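PDB 1OXJ: RNA-binding protein Smaug from Drosophila melanogaster, which binds RNA through its SAM domain and, as a Drosophila translational repressor, probably recognises stem-loops in messenger RNAs such as nanos. Local coordinates for residues 23-28 with 39-44; 81-86 with 124-129; 88-93 with 117-122; 96-101 with 113-118. One frame throughout, in Å; residues are numbered along the deposited sequence.

Contact 1 of 4, residues 23-28 with 39-44; sequences IELFKN and EDFLQS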
loop_
_atom_site.group_PDB
_atom_site.type_symbol
_atom_site.label_atom_id
_atom_site.label_comp_id
_atom_site.label_asym_id
_atom_site.label_seq_id
_atom_site.Cartn_x
_atom_site.Cartn_y
_atom_site.Cartn_z
ATOM N N ILE A 23 -15.579 -11.212 -1.062
ATOM C CA ILE A 23 -14.747 -11.543 0.100
ATOM C C ILE A 23 -14.602 -13.055 0.334
ATOM O O ILE A 23 -13.511 -13.542 0.659
ATOM C CB ILE A 23 -15.316 -10.887 1.398
ATOM C CG1 ILE A 23 -14.399 -11.174 2.587
ATOM C CG2 ILE A 23 -16.694 -11.439 1.698
ATOM C CD1 ILE A 23 -13.030 -10.531 2.486
ATOM N N GLU A 24 -15.686 -13.810 0.169
ATOM C CA GLU A 24 -15.636 -15.256 0.401
ATOM C C GLU A 24 -14.712 -16.038 -0.522
ATOM O O GLU A 24 -14.249 -17.125 -0.170
ATOM C CB GLU A 24 -17.039 -15.856 0.322
ATOM C CG GLU A 24 -17.962 -15.422 1.453
ATOM C CD GLU A 24 -17.393 -15.732 2.819
ATOM O OE1 GLU A 24 -16.951 -16.878 3.039
ATOM O OE2 GLU A 24 -17.391 -14.829 3.682
ATOM N N LEU A 25 -14.444 -15.492 -1.703
ATOM C CA LEU A 25 -13.570 -16.154 -2.655
ATOM C C LEU A 25 -12.178 -16.369 -2.068
ATOM O O LEU A 25 -11.501 -17.343 -2.416
ATOM C CB LEU A 25 -13.452 -15.321 -3.932
ATOM C CG LEU A 25 -12.340 -15.747 -4.892
ATOM C CD1 LEU A 25 -12.567 -17.194 -5.317
ATOM C CD2 LEU A 25 -12.323 -14.830 -6.089
ATOM N N PHE A 26 -11.768 -15.470 -1.174
ATOM C CA PHE A 26 -10.439 -15.520 -0.550
ATOM C C PHE A 26 -10.328 -16.335 0.746
ATOM O O PHE A 26 -9.239 -16.469 1.306
ATOM C CB PHE A 26 -9.944 -14.086 -0.298
ATOM C CG PHE A 26 -9.851 -13.254 -1.544
ATOM C CD1 PHE A 26 -11.002 -12.710 -2.127
ATOM C CD2 PHE A 26 -8.623 -13.063 -2.174
ATOM C CE1 PHE A 26 -10.929 -11.994 -3.318
ATOM C CE2 PHE A 26 -8.536 -12.345 -3.378
ATOM C CZ PHE A 26 -9.688 -11.811 -3.949
ATOM N N LYS A 27 -11.451 -16.890 1.196
ATOM C CA LYS A 27 -11.547 -17.685 2.427
ATOM C C LYS A 27 -10.265 -18.287 3.014
ATOM O O LYS A 27 -9.766 -17.831 4.050
ATOM C CB LYS A 27 -12.584 -18.801 2.239
ATOM C CG LYS A 27 -12.786 -19.690 3.462
ATOM C CD LYS A 27 -13.125 -18.889 4.725
ATOM C CE LYS A 27 -14.438 -18.120 4.595
ATOM N NZ LYS A 27 -14.340 -16.983 3.625
ATOM N N ASN A 28 -9.742 -19.328 2.387
ATOM C CA ASN A 28 -8.520 -19.934 2.912
ATOM C C ASN A 28 -7.371 -19.754 1.939
ATOM O O ASN A 28 -6.407 -20.525 1.949
ATOM C CB ASN A 28 -8.731 -21.421 3.174
ATOM C CG ASN A 28 -9.672 -21.676 4.327
ATOM O OD1 ASN A 28 -9.473 -21.159 5.431
ATOM N ND2 ASN A 28 -10.704 -22.480 4.082
ATOM N N GLU A 39 -7.865 -13.369 -14.830
ATOM C CA GLU A 39 -9.238 -13.058 -15.216
ATOM C C GLU A 39 -9.979 -14.330 -15.605
ATOM O O GLU A 39 -11.168 -14.491 -15.314
ATOM C CB GLU A 39 -9.252 -12.068 -16.393
ATOM C CG GLU A 39 -10.642 -11.716 -16.906
ATOM C CD GLU A 39 -10.616 -10.670 -18.019
ATOM O OE1 GLU A 39 -9.696 -10.708 -18.859
ATOM O OE2 GLU A 39 -11.524 -9.818 -18.061
ATOM N N ASP A 40 -9.251 -15.236 -16.249
ATOM C CA ASP A 40 -9.792 -16.506 -16.713
ATOM C C ASP A 40 -10.245 -17.373 -15.537
ATOM O O ASP A 40 -11.314 -17.978 -15.571
ATOM C CB ASP A 40 -8.721 -17.210 -17.543
ATOM C CG ASP A 40 -9.253 -18.392 -18.307
ATOM O OD1 ASP A 40 -10.420 -18.346 -18.755
ATOM O OD2 ASP A 40 -8.490 -19.365 -18.477
ATOM N N PHE A 41 -9.425 -17.421 -14.490
ATOM C CA PHE A 41 -9.752 -18.187 -13.297
ATOM C C PHE A 41 -11.013 -17.634 -12.635
ATOM O O PHE A 41 -11.896 -18.387 -12.228
ATOM C CB PHE A 41 -8.590 -18.122 -12.292
ATOM C CG PHE A 41 -8.995 -18.437 -10.873
ATOM C CD1 PHE A 41 -9.307 -19.739 -10.491
ATOM C CD2 PHE A 41 -9.115 -17.413 -9.932
ATOM C CE1 PHE A 41 -9.737 -20.018 -9.199
ATOM C CE2 PHE A 41 -9.543 -17.679 -8.637
ATOM C CZ PHE A 41 -9.857 -18.983 -8.264
ATOM N N LEU A 42 -11.083 -16.314 -12.513
ATOM C CA LEU A 42 -12.228 -15.681 -11.873
ATOM C C LEU A 42 -13.533 -15.966 -12.611
ATOM O O LEU A 42 -14.546 -16.310 -11.990
ATOM C CB LEU A 42 -11.998 -14.169 -11.764
ATOM C CG LEU A 42 -10.826 -13.771 -10.862
ATOM C CD1 LEU A 42 -10.553 -12.277 -11.008
ATOM C CD2 LEU A 42 -11.151 -14.140 -9.400
ATOM N N GLN A 43 -13.512 -15.830 -13.934
ATOM C CA GLN A 43 -14.712 -16.090 -14.721
ATOM C C GLN A 43 -15.160 -17.530 -14.508
ATOM O O GLN A 43 -16.356 -17.817 -14.449
ATOM C CB GLN A 43 -14.445 -15.858 -16.213
ATOM C CG GLN A 43 -14.305 -14.410 -16.622
ATOM C CD GLN A 43 -14.217 -14.250 -18.134
ATOM O OE1 GLN A 43 -15.138 -14.628 -18.859
ATOM N NE2 GLN A 43 -13.110 -13.694 -18.612
ATOM N N SER A 44 -14.190 -18.433 -14.376
ATOM C CA SER A 44 -14.471 -19.851 -14.179
ATOM C C SER A 44 -15.113 -20.207 -12.848
ATOM O O SER A 44 -15.790 -21.232 -12.745
ATOM C CB SER A 44 -13.192 -20.667 -14.342
ATOM O OG SER A 44 -12.712 -20.584 -15.671
#

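Contact 2 of 4, residues 81-86 with 124-129; sequences MELSTA and NTLQQD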
loop_
_atom_site.group_PDB
_atom_site.type_symbol
_atom_site.label_atom_id
_atom_site.label_comp_id
_atom_site.label_asym_id
_atom_site.label_seq_id
_atom_site.Cartn_x
_atom_site.Cartn_y
_atom_site.Cartn_z
ATOM N N MET A 81 10.049 13.915 -8.720
ATOM C CA MET A 81 8.643 13.718 -8.355
ATOM C C MET A 81 8.171 14.649 -7.246
ATOM O O MET A 81 8.896 14.882 -6.282
ATOM C CB MET A 81 8.423 12.260 -7.921
ATOM C CG MET A 81 6.978 11.904 -7.539
ATOM S SD MET A 81 6.761 10.125 -7.147
ATOM C CE MET A 81 6.438 9.485 -8.812
ATOM N N GLU A 82 6.961 15.186 -7.401
ATOM C CA GLU A 82 6.359 16.060 -6.394
ATOM C C GLU A 82 5.822 15.201 -5.252
ATOM O O GLU A 82 5.459 14.036 -5.457
ATOM C CB GLU A 82 5.197 16.856 -6.989
ATOM C CG GLU A 82 5.628 17.949 -7.933
ATOM C CD GLU A 82 6.270 19.108 -7.204
ATOM O OE1 GLU A 82 7.074 19.824 -7.833
ATOM O OE2 GLU A 82 5.961 19.301 -6.007
ATOM N N LEU A 83 5.763 15.774 -4.054
ATOM C CA LEU A 83 5.250 15.041 -2.904
ATOM C C LEU A 83 3.795 14.662 -3.107
ATOM O O LEU A 83 3.370 13.572 -2.706
ATOM C CB LEU A 83 5.383 15.868 -1.628
ATOM C CG LEU A 83 6.801 16.043 -1.095
ATOM C CD1 LEU A 83 6.757 16.854 0.195
ATOM C CD2 LEU A 83 7.419 14.671 -0.849
ATOM N N SER A 84 3.025 15.554 -3.725
ATOM C CA SER A 84 1.614 15.264 -3.961
ATOM C C SER A 84 1.496 13.993 -4.796
ATOM O O SER A 84 0.628 13.161 -4.548
ATOM C CB SER A 84 0.919 16.435 -4.674
ATOM O OG SER A 84 1.432 16.626 -5.979
ATOM N N THR A 85 2.381 13.835 -5.775
ATOM C CA THR A 85 2.354 12.648 -6.625
ATOM C C THR A 85 2.715 11.396 -5.836
ATOM O O THR A 85 2.034 10.370 -5.936
ATOM C CB THR A 85 3.349 12.773 -7.810
ATOM O OG1 THR A 85 2.960 13.873 -8.647
ATOM C CG2 THR A 85 3.372 11.476 -8.628
ATOM N N ALA A 86 3.788 11.482 -5.059
ATOM C CA ALA A 86 4.239 10.349 -4.254
ATOM C C ALA A 86 3.145 9.904 -3.284
ATOM O O ALA A 86 2.924 8.705 -3.087
ATOM C CB ALA A 86 5.506 10.723 -3.478
ATOM N N ASN A 124 10.507 12.949 5.239
ATOM C CA ASN A 124 11.766 13.683 5.350
ATOM C C ASN A 124 11.848 14.816 4.330
ATOM O O ASN A 124 12.326 15.908 4.641
ATOM C CB ASN A 124 12.959 12.743 5.159
ATOM C CG ASN A 124 13.218 11.871 6.379
ATOM O OD1 ASN A 124 14.113 11.022 6.368
ATOM N ND2 ASN A 124 12.439 12.079 7.440
ATOM N N THR A 125 11.399 14.543 3.109
ATOM C CA THR A 125 11.407 15.541 2.050
ATOM C C THR A 125 10.458 16.657 2.460
ATOM O O THR A 125 10.720 17.842 2.230
ATOM C CB THR A 125 10.926 14.935 0.721
ATOM O OG1 THR A 125 11.913 14.019 0.235
ATOM C CG2 THR A 125 10.688 16.024 -0.319
ATOM N N LEU A 126 9.357 16.250 3.076
ATOM C CA LEU A 126 8.328 17.159 3.549
ATOM C C LEU A 126 8.905 18.178 4.520
ATOM O O LEU A 126 8.908 19.380 4.252
ATOM C CB LEU A 126 7.224 16.359 4.243
ATOM C CG LEU A 126 5.982 17.101 4.729
ATOM C CD1 LEU A 126 5.241 17.693 3.541
ATOM C CD2 LEU A 126 5.080 16.131 5.482
ATOM N N GLN A 127 9.404 17.685 5.648
ATOM C CA GLN A 127 9.970 18.547 6.677
ATOM C C GLN A 127 11.049 19.491 6.155
ATOM O O GLN A 127 11.365 20.491 6.801
ATOM C CB GLN A 127 10.520 17.697 7.828
ATOM C CG GLN A 127 9.445 16.873 8.531
ATOM C CD GLN A 127 9.959 16.166 9.770
ATOM O OE1 GLN A 127 10.855 15.322 9.695
ATOM N NE2 GLN A 127 9.392 16.510 10.922
ATOM N N GLN A 128 11.603 19.183 4.986
ATOM C CA GLN A 128 12.640 20.027 4.396
ATOM C C GLN A 128 12.082 21.011 3.370
ATOM O O GLN A 128 12.816 21.851 2.838
ATOM C CB GLN A 128 13.716 19.165 3.738
ATOM C CG GLN A 128 14.685 18.525 4.721
ATOM C CD GLN A 128 15.703 17.632 4.038
ATOM O OE1 GLN A 128 16.370 18.043 3.089
ATOM N NE2 GLN A 128 15.830 16.404 4.520
ATOM N N ASP A 129 10.787 20.904 3.091
ATOM C CA ASP A 129 10.131 21.786 2.130
ATOM C C ASP A 129 9.601 22.999 2.893
ATOM O O ASP A 129 8.727 22.868 3.747
ATOM C CB ASP A 129 8.973 21.046 1.450
ATOM C CG ASP A 129 8.368 21.831 0.298
ATOM O OD1 ASP A 129 8.209 23.066 0.428
ATOM O OD2 ASP A 129 8.035 21.206 -0.735
#

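Contact 3 of 4, residues 88-93 with 117-122; sequences EELTNI and KVIDIV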
loop_
_atom_site.group_PDB
_atom_site.type_symbol
_atom_site.label_atom_id
_atom_site.label_comp_id
_atom_site.label_asym_id
_atom_site.label_seq_id
_atom_site.Cartn_x
_atom_site.Cartn_y
_atom_site.Cartn_z
ATOM N N GLU A 88 -0.038 10.287 -3.696
ATOM C CA GLU A 88 -1.147 9.728 -4.465
ATOM C C GLU A 88 -0.831 8.254 -4.740
ATOM O O GLU A 88 -1.695 7.382 -4.595
ATOM C CB GLU A 88 -1.321 10.483 -5.781
ATOM C CG GLU A 88 -2.574 10.092 -6.551
ATOM C CD GLU A 88 -2.691 10.802 -7.886
ATOM O OE1 GLU A 88 -2.538 12.046 -7.923
ATOM O OE2 GLU A 88 -2.943 10.115 -8.899
ATOM N N GLU A 89 0.406 7.978 -5.141
ATOM C CA GLU A 89 0.822 6.597 -5.392
ATOM C C GLU A 89 0.635 5.765 -4.120
ATOM O O GLU A 89 0.046 4.685 -4.158
ATOM C CB GLU A 89 2.294 6.536 -5.811
ATOM C CG GLU A 89 2.606 7.143 -7.180
ATOM C CD GLU A 89 2.093 6.297 -8.333
ATOM O OE1 GLU A 89 2.319 6.683 -9.495
ATOM O OE2 GLU A 89 1.467 5.246 -8.087
ATOM N N LEU A 90 1.138 6.265 -2.992
ATOM C CA LEU A 90 1.025 5.534 -1.732
ATOM C C LEU A 90 -0.418 5.210 -1.377
ATOM O O LEU A 90 -0.712 4.145 -0.834
ATOM C CB LEU A 90 1.667 6.316 -0.582
ATOM C CG LEU A 90 3.182 6.532 -0.668
ATOM C CD1 LEU A 90 3.628 7.404 0.497
ATOM C CD2 LEU A 90 3.918 5.186 -0.649
ATOM N N THR A 91 -1.319 6.130 -1.696
ATOM C CA THR A 91 -2.738 5.955 -1.408
ATOM C C THR A 91 -3.300 4.658 -1.986
ATOM O O THR A 91 -4.175 4.020 -1.384
ATOM C CB THR A 91 -3.542 7.142 -1.966
ATOM O OG1 THR A 91 -3.244 8.313 -1.189
ATOM C CG2 THR A 91 -5.030 6.852 -1.928
ATOM N N ASN A 92 -2.788 4.266 -3.148
ATOM C CA ASN A 92 -3.259 3.060 -3.813
ATOM C C ASN A 92 -2.504 1.806 -3.405
ATOM O O ASN A 92 -2.716 0.738 -3.974
ATOM C CB ASN A 92 -3.175 3.243 -5.327
ATOM C CG ASN A 92 -4.027 4.397 -5.810
ATOM O OD1 ASN A 92 -5.207 4.485 -5.475
ATOM N ND2 ASN A 92 -3.439 5.288 -6.600
ATOM N N ILE A 93 -1.635 1.930 -2.411
ATOM C CA ILE A 93 -0.862 0.778 -1.956
ATOM C C ILE A 93 -1.085 0.490 -0.471
ATOM O O ILE A 93 -1.077 -0.667 -0.038
ATOM C CB ILE A 93 0.652 1.018 -2.200
ATOM C CG1 ILE A 93 0.929 1.074 -3.707
ATOM C CG2 ILE A 93 1.486 -0.083 -1.541
ATOM C CD1 ILE A 93 2.392 1.324 -4.044
ATOM N N LYS A 117 10.111 2.511 3.621
ATOM C CA LYS A 117 11.268 3.284 3.162
ATOM C C LYS A 117 10.785 4.563 2.479
ATOM O O LYS A 117 11.323 5.645 2.719
ATOM C CB LYS A 117 12.117 2.473 2.168
ATOM C CG LYS A 117 13.230 1.640 2.802
ATOM C CD LYS A 117 14.105 0.992 1.724
ATOM C CE LYS A 117 15.339 0.321 2.313
ATOM N NZ LYS A 117 14.993 -0.866 3.141
ATOM N N VAL A 118 9.775 4.429 1.625
ATOM C CA VAL A 118 9.219 5.571 0.916
ATOM C C VAL A 118 8.585 6.545 1.906
ATOM O O VAL A 118 8.710 7.763 1.754
ATOM C CB VAL A 118 8.169 5.128 -0.116
ATOM C CG1 VAL A 118 7.394 6.341 -0.623
ATOM C CG2 VAL A 118 8.858 4.415 -1.279
ATOM N N ILE A 119 7.914 6.015 2.928
ATOM C CA ILE A 119 7.307 6.883 3.933
ATOM C C ILE A 119 8.386 7.743 4.586
ATOM O O ILE A 119 8.179 8.936 4.818
ATOM C CB ILE A 119 6.571 6.072 5.033
ATOM C CG1 ILE A 119 5.302 5.430 4.463
ATOM C CG2 ILE A 119 6.207 6.988 6.198
ATOM C CD1 ILE A 119 4.251 6.439 3.978
ATOM N N ASP A 120 9.543 7.150 4.873
ATOM C CA ASP A 120 10.639 7.904 5.492
ATOM C C ASP A 120 11.127 9.021 4.574
ATOM O O ASP A 120 11.338 10.156 5.015
ATOM C CB ASP A 120 11.824 6.989 5.831
ATOM C CG ASP A 120 11.542 6.071 7.010
ATOM O OD1 ASP A 120 10.719 6.438 7.870
ATOM O OD2 ASP A 120 12.162 4.988 7.083
ATOM N N ILE A 121 11.308 8.697 3.297
ATOM C CA ILE A 121 11.761 9.684 2.321
ATOM C C ILE A 121 10.727 10.801 2.179
ATOM O O ILE A 121 11.081 11.980 2.171
ATOM C CB ILE A 121 11.990 9.039 0.948
ATOM C CG1 ILE A 121 13.085 7.974 1.059
ATOM C CG2 ILE A 121 12.364 10.103 -0.074
ATOM C CD1 ILE A 121 13.324 7.203 -0.210
ATOM N N VAL A 122 9.453 10.426 2.075
ATOM C CA VAL A 122 8.374 11.402 1.941
ATOM C C VAL A 122 8.311 12.343 3.140
ATOM O O VAL A 122 8.367 13.564 2.984
ATOM C CB VAL A 122 6.994 10.704 1.785
ATOM C CG1 VAL A 122 5.859 11.724 1.936
ATOM C CG2 VAL A 122 6.901 10.044 0.426
#

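Contact 4 of 4, residues 96-101 with 113-118; sequences TPMKPL and LRFLKV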
loop_
_atom_site.group_PDB
_atom_site.type_symbol
_atom_site.label_atom_id
_atom_site.label_comp_id
_atom_site.label_asym_id
_atom_site.label_seq_id
_atom_site.Cartn_x
_atom_site.Cartn_y
_atom_site.Cartn_z
ATOM N N THR A 96 -3.475 -2.331 0.388
ATOM C CA THR A 96 -3.256 -3.637 -0.243
ATOM C C THR A 96 -2.674 -4.672 0.714
ATOM O O THR A 96 -1.986 -4.328 1.673
ATOM C CB THR A 96 -2.298 -3.527 -1.454
ATOM O OG1 THR A 96 -0.993 -3.140 -1.003
ATOM C CG2 THR A 96 -2.812 -2.498 -2.445
ATOM N N PRO A 97 -2.939 -5.966 0.455
ATOM C CA PRO A 97 -2.437 -7.059 1.291
ATOM C C PRO A 97 -0.918 -7.084 1.267
ATOM O O PRO A 97 -0.305 -7.172 0.197
ATOM C CB PRO A 97 -3.035 -8.308 0.639
ATOM C CG PRO A 97 -4.289 -7.796 -0.016
ATOM C CD PRO A 97 -3.851 -6.470 -0.589
ATOM N N MET A 98 -0.313 -6.985 2.446
ATOM C CA MET A 98 1.134 -6.998 2.571
ATOM C C MET A 98 1.570 -8.014 3.612
ATOM O O MET A 98 1.007 -8.092 4.701
ATOM C CB MET A 98 1.662 -5.616 2.985
ATOM C CG MET A 98 1.480 -4.507 1.952
ATOM S SD MET A 98 2.313 -2.941 2.478
ATOM C CE MET A 98 0.957 -1.768 2.358
ATOM N N LYS A 99 2.582 -8.794 3.265
ATOM C CA LYS A 99 3.117 -9.785 4.182
ATOM C C LYS A 99 3.923 -9.064 5.249
ATOM O O LYS A 99 4.307 -7.908 5.076
ATOM C CB LYS A 99 4.032 -10.752 3.438
ATOM C CG LYS A 99 3.352 -11.525 2.318
ATOM C CD LYS A 99 4.270 -12.595 1.747
ATOM C CE LYS A 99 4.384 -13.784 2.687
ATOM N NZ LYS A 99 5.148 -14.906 2.068
ATOM N N PRO A 100 4.178 -9.736 6.379
ATOM C CA PRO A 100 4.960 -9.127 7.463
ATOM C C PRO A 100 6.344 -8.693 6.967
ATOM O O PRO A 100 6.868 -9.240 5.992
ATOM C CB PRO A 100 5.058 -10.253 8.482
ATOM C CG PRO A 100 3.735 -10.970 8.318
ATOM C CD PRO A 100 3.591 -11.023 6.802
ATOM N N LEU A 101 6.934 -7.704 7.629
ATOM C CA LEU A 101 8.270 -7.248 7.255
ATOM C C LEU A 101 9.254 -8.402 7.429
ATOM O O LEU A 101 10.227 -8.527 6.677
ATOM C CB LEU A 101 8.701 -6.077 8.140
ATOM C CG LEU A 101 7.854 -4.807 8.062
ATOM C CD1 LEU A 101 8.308 -3.842 9.137
ATOM C CD2 LEU A 101 7.992 -4.170 6.691
ATOM N N LEU A 113 8.566 -3.357 3.549
ATOM C CA LEU A 113 9.828 -2.654 3.763
ATOM C C LEU A 113 10.005 -1.480 2.790
ATOM O O LEU A 113 10.433 -0.400 3.193
ATOM C CB LEU A 113 10.994 -3.632 3.597
ATOM C CG LEU A 113 12.354 -3.186 4.127
ATOM C CD1 LEU A 113 12.280 -3.076 5.653
ATOM C CD2 LEU A 113 13.427 -4.204 3.714
ATOM N N ARG A 114 9.697 -1.702 1.514
ATOM C CA ARG A 114 9.828 -0.651 0.513
ATOM C C ARG A 114 8.842 0.475 0.820
ATOM O O ARG A 114 9.153 1.652 0.630
ATOM C CB ARG A 114 9.547 -1.203 -0.890
ATOM C CG ARG A 114 10.520 -2.305 -1.351
ATOM C CD ARG A 114 11.969 -1.882 -1.151
ATOM N NE ARG A 114 12.337 -0.695 -1.927
ATOM C CZ ARG A 114 12.764 -0.716 -3.191
ATOM N NH1 ARG A 114 12.877 -1.862 -3.847
ATOM N NH2 ARG A 114 13.111 0.415 -3.797
ATOM N N PHE A 115 7.653 0.098 1.286
ATOM C CA PHE A 115 6.615 1.066 1.623
ATOM C C PHE A 115 7.072 1.958 2.775
ATOM O O PHE A 115 6.918 3.182 2.728
ATOM C CB PHE A 115 5.322 0.341 2.009
ATOM C CG PHE A 115 4.146 1.258 2.179
ATOM C CD1 PHE A 115 3.351 1.588 1.093
ATOM C CD2 PHE A 115 3.841 1.795 3.425
ATOM C CE1 PHE A 115 2.249 2.450 1.240
ATOM C CE2 PHE A 115 2.747 2.657 3.589
ATOM C CZ PHE A 115 1.951 2.981 2.489
ATOM N N LEU A 116 7.631 1.348 3.815
ATOM C CA LEU A 116 8.112 2.113 4.953
ATOM C C LEU A 116 9.305 2.985 4.567
ATOM O O LEU A 116 9.489 4.076 5.114
ATOM C CB LEU A 116 8.486 1.180 6.105
ATOM C CG LEU A 116 7.321 0.523 6.850
ATOM C CD1 LEU A 116 7.875 -0.393 7.912
ATOM C CD2 LEU A 116 6.422 1.594 7.479
ATOM N N LYS A 117 10.111 2.511 3.621
ATOM C CA LYS A 117 11.268 3.284 3.162
ATOM C C LYS A 117 10.785 4.563 2.479
ATOM O O LYS A 117 11.323 5.645 2.719
ATOM C CB LYS A 117 12.117 2.473 2.168
ATOM C CG LYS A 117 13.230 1.640 2.802
ATOM C CD LYS A 117 14.105 0.992 1.724
ATOM C CE LYS A 117 15.339 0.321 2.313
ATOM N NZ LYS A 117 14.993 -0.866 3.141
ATOM N N VAL A 118 9.775 4.429 1.625
ATOM C CA VAL A 118 9.219 5.571 0.916
ATOM C C VAL A 118 8.585 6.545 1.906
ATOM O O VAL A 118 8.710 7.763 1.754
ATOM C CB VAL A 118 8.169 5.128 -0.116
ATOM C CG1 VAL A 118 7.394 6.341 -0.623
ATOM C CG2 VAL A 118 8.858 4.415 -1.279
#

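Contact 1 of 4, residues 23-28 with 39-44
L25 reaches from within the 3-10 segment 23-26 to helix 39-44, and its branched tip makes the whole of this contact by touching L42 and F41. Its CB points toward the helix, and with CG anti to the backbone N (chi1 168°) the chain extends into the gap between the two backbones. CB and CG serve as a stem, meeting nothing across the interface. The fork at the end divides the work. Methyl CD2 abuts CD2 of L42 at 3.6 Å, a full van der Waals contact, and there the two leucines are set nearly perpendicular, so that little beyond these methyls touches. The other branch, CD1, comes obliquely to CZ of F41 at 4.4 Å, a looser approach to the far end of the ring.

A leucine suits this place because its two methyls can meet two neighbours one residue apart on a helix. L42 is the buried partner; it also packs on I37 and V47 of the neighbouring loops and on S52 of helix 49-77, while F26, next to L25, lies against I10 and L14 of helix 10-16. The contact joins the loop after helix 10-16, through L25, to helix 39-44, within the helical SAM domain. The side-chain polar bonds within the two segments run inside each of them. K27 NZ bonds OE1 of E24 at 2.7 Å, coming from above the carboxylate plane, and in helix 39-44 the carbonyl O of D40 takes S44 N and S44 OG from opposite faces. With carbon alone meeting carbon, the chemistry implies an association held by dispersion and the hydrophobic effect, with no directional bond across it.

Contact 2 of 4, residues 81-86 with 124-129
L126, against which L83 packs, gives its carbonyl O to D129 N at 2.7 Å, a tight backbone bond at the turn where the chain leaves helix 111-127. T125, the other residue that L83 meets, has its hydroxyl OG1 hydrogen-bonded to the carbonyl O of I121 one turn back. With OG1 occupied by its own helix, the methyl CG2 is the branch presented to L83: it stands anti to the backbone N and meets CD2 of L83 at 3.6 Å, the two side chains lying alongside and pointing opposite ways. A threonine fits here, serving the helix with one branch and the apolar partner with the other.

L83 is the first helical residue after the N-cap position E82, so this is the start of helix 83-91 packing beside the last turn of helix 111-127, two helices of the all-helical PHAT domain. L83 CD1 rests on the backbone at L126 CA, 3.7 Å away, and lies 3.8 Å from L126 CD1, one leucine standing roughly square to the other. Replacing L83 with an alanine here would probably leave T125 CG2 without its apolar mate and open a gap beside L126 CD1. L126 itself is buried, turning its side chain to A132, L139, L142, L169 and M172, and so reaches the helices that follow. Just beyond it, where the chain has left the helix, D129 OD1 is taken by the backbone N of Y131, a bond that ties the carboxylate to the chain two residues on.

Contact 3 of 4, residues 88-93 with 117-122
L90 is the bump of this contact, and V118, I119 and V122 line the hollow that receives it. Its CB points toward helix 111-127, and CG, anti to the carbonyl carbon (chi1 -65°), carries the two methyls forward as a fork. CD2 settles against CG1 of V118 at 3.7 Å, leucine and valine lying side by side with their tips turned opposite ways. CD1 lies among three side chains: 3.7 Å from CD1 of I119, 4.1 Å from CG1 of V118, and more loosely 4.2 Å from CG2 of V122. F115, one turn before I119, also touches L90. Residues 115, 118, 119 and 122 have the spacing of the four-sided pocket that takes a knob in knobs-into-holes packing.

The beta-branched valines give short, stiff walls, while the longer I119 extends its CD1 to the leucine tip. I145 of helix 136-150 also covers L90 and I119, and V72 and L76 of helix 49-77 back the two valines. Every group in contact is buried hydrocarbon, which implies a close-fitting apolar junction whose specificity comes from shape, its stability from dispersion and the burial of hydrocarbon.

Contact 4 of 4, residues 96-101 with 113-118
A Met-aromatic contact between M98 and F115 joins the loop that follows helix 83-91 to helix 111-127. The SD of M98 lies 5.1 Å from the centroid of the F115 ring, 30° off the ring normal, an oblique approach. The terminal methyl sits over one face of the ring, offset toward its rim, with CE 4.3 Å from CD1. The last torsion, chi3 -126°, departs from the usual staggered values and swings CE over the ring. Methionine suits this position because its long, flexible, unbranched chain can span from the extended loop to the aromatic face. F115 is also held by I93, I145 and S149.

Further along the loop L101 spreads its two methyls over the first turns of the helix. CD1 meets CD1 of L116 at 3.7 Å, the two side chains almost at right angles. CD2 presses on the backbone at L113, coming to 3.3 Å from L113 N and 3.8 Å from L113 CA; that nitrogen already bonds OD1 of N110. The CB of L113 is looser, 4.3 Å from CD2.

Polar bonds to residues beyond the two segments also hold the loop and helix: K99 pairs with E32, R114 with E73, and R65 donates to the carbonyl O of P97 and to T96 OG1. P97 also touches I10 and W13 of helix 10-16, so the loop lies between the SAM helices and the PHAT helices. Segment 96-101 is thus part of an irregular interhelical connection of the helical PHAT domain, packed on helix 111-127 with a Met-aromatic contact at M98 and F115.

How the contacts relate
From the N terminus, contact 1 comes first and closes a short loop inside the SAM domain; it ends before the others open and lies on the opposite side of the chain's centre from contact 2, their centres about 38 Å apart. The other three belong to the PHAT domain and share helix 111-127. Contact 2 closes the widest loop, and contacts 3 and 4 lie within it; these two end on the same stretch of helix 111-127, sharing K117 and V118. Contacts 2 and 3 run along helices 83-91 and 111-127 like successive rungs, meeting through A86 and V122. Contact 4 continues the seam where the connecting loop takes over, touching contact 3 where I93 lies against M98.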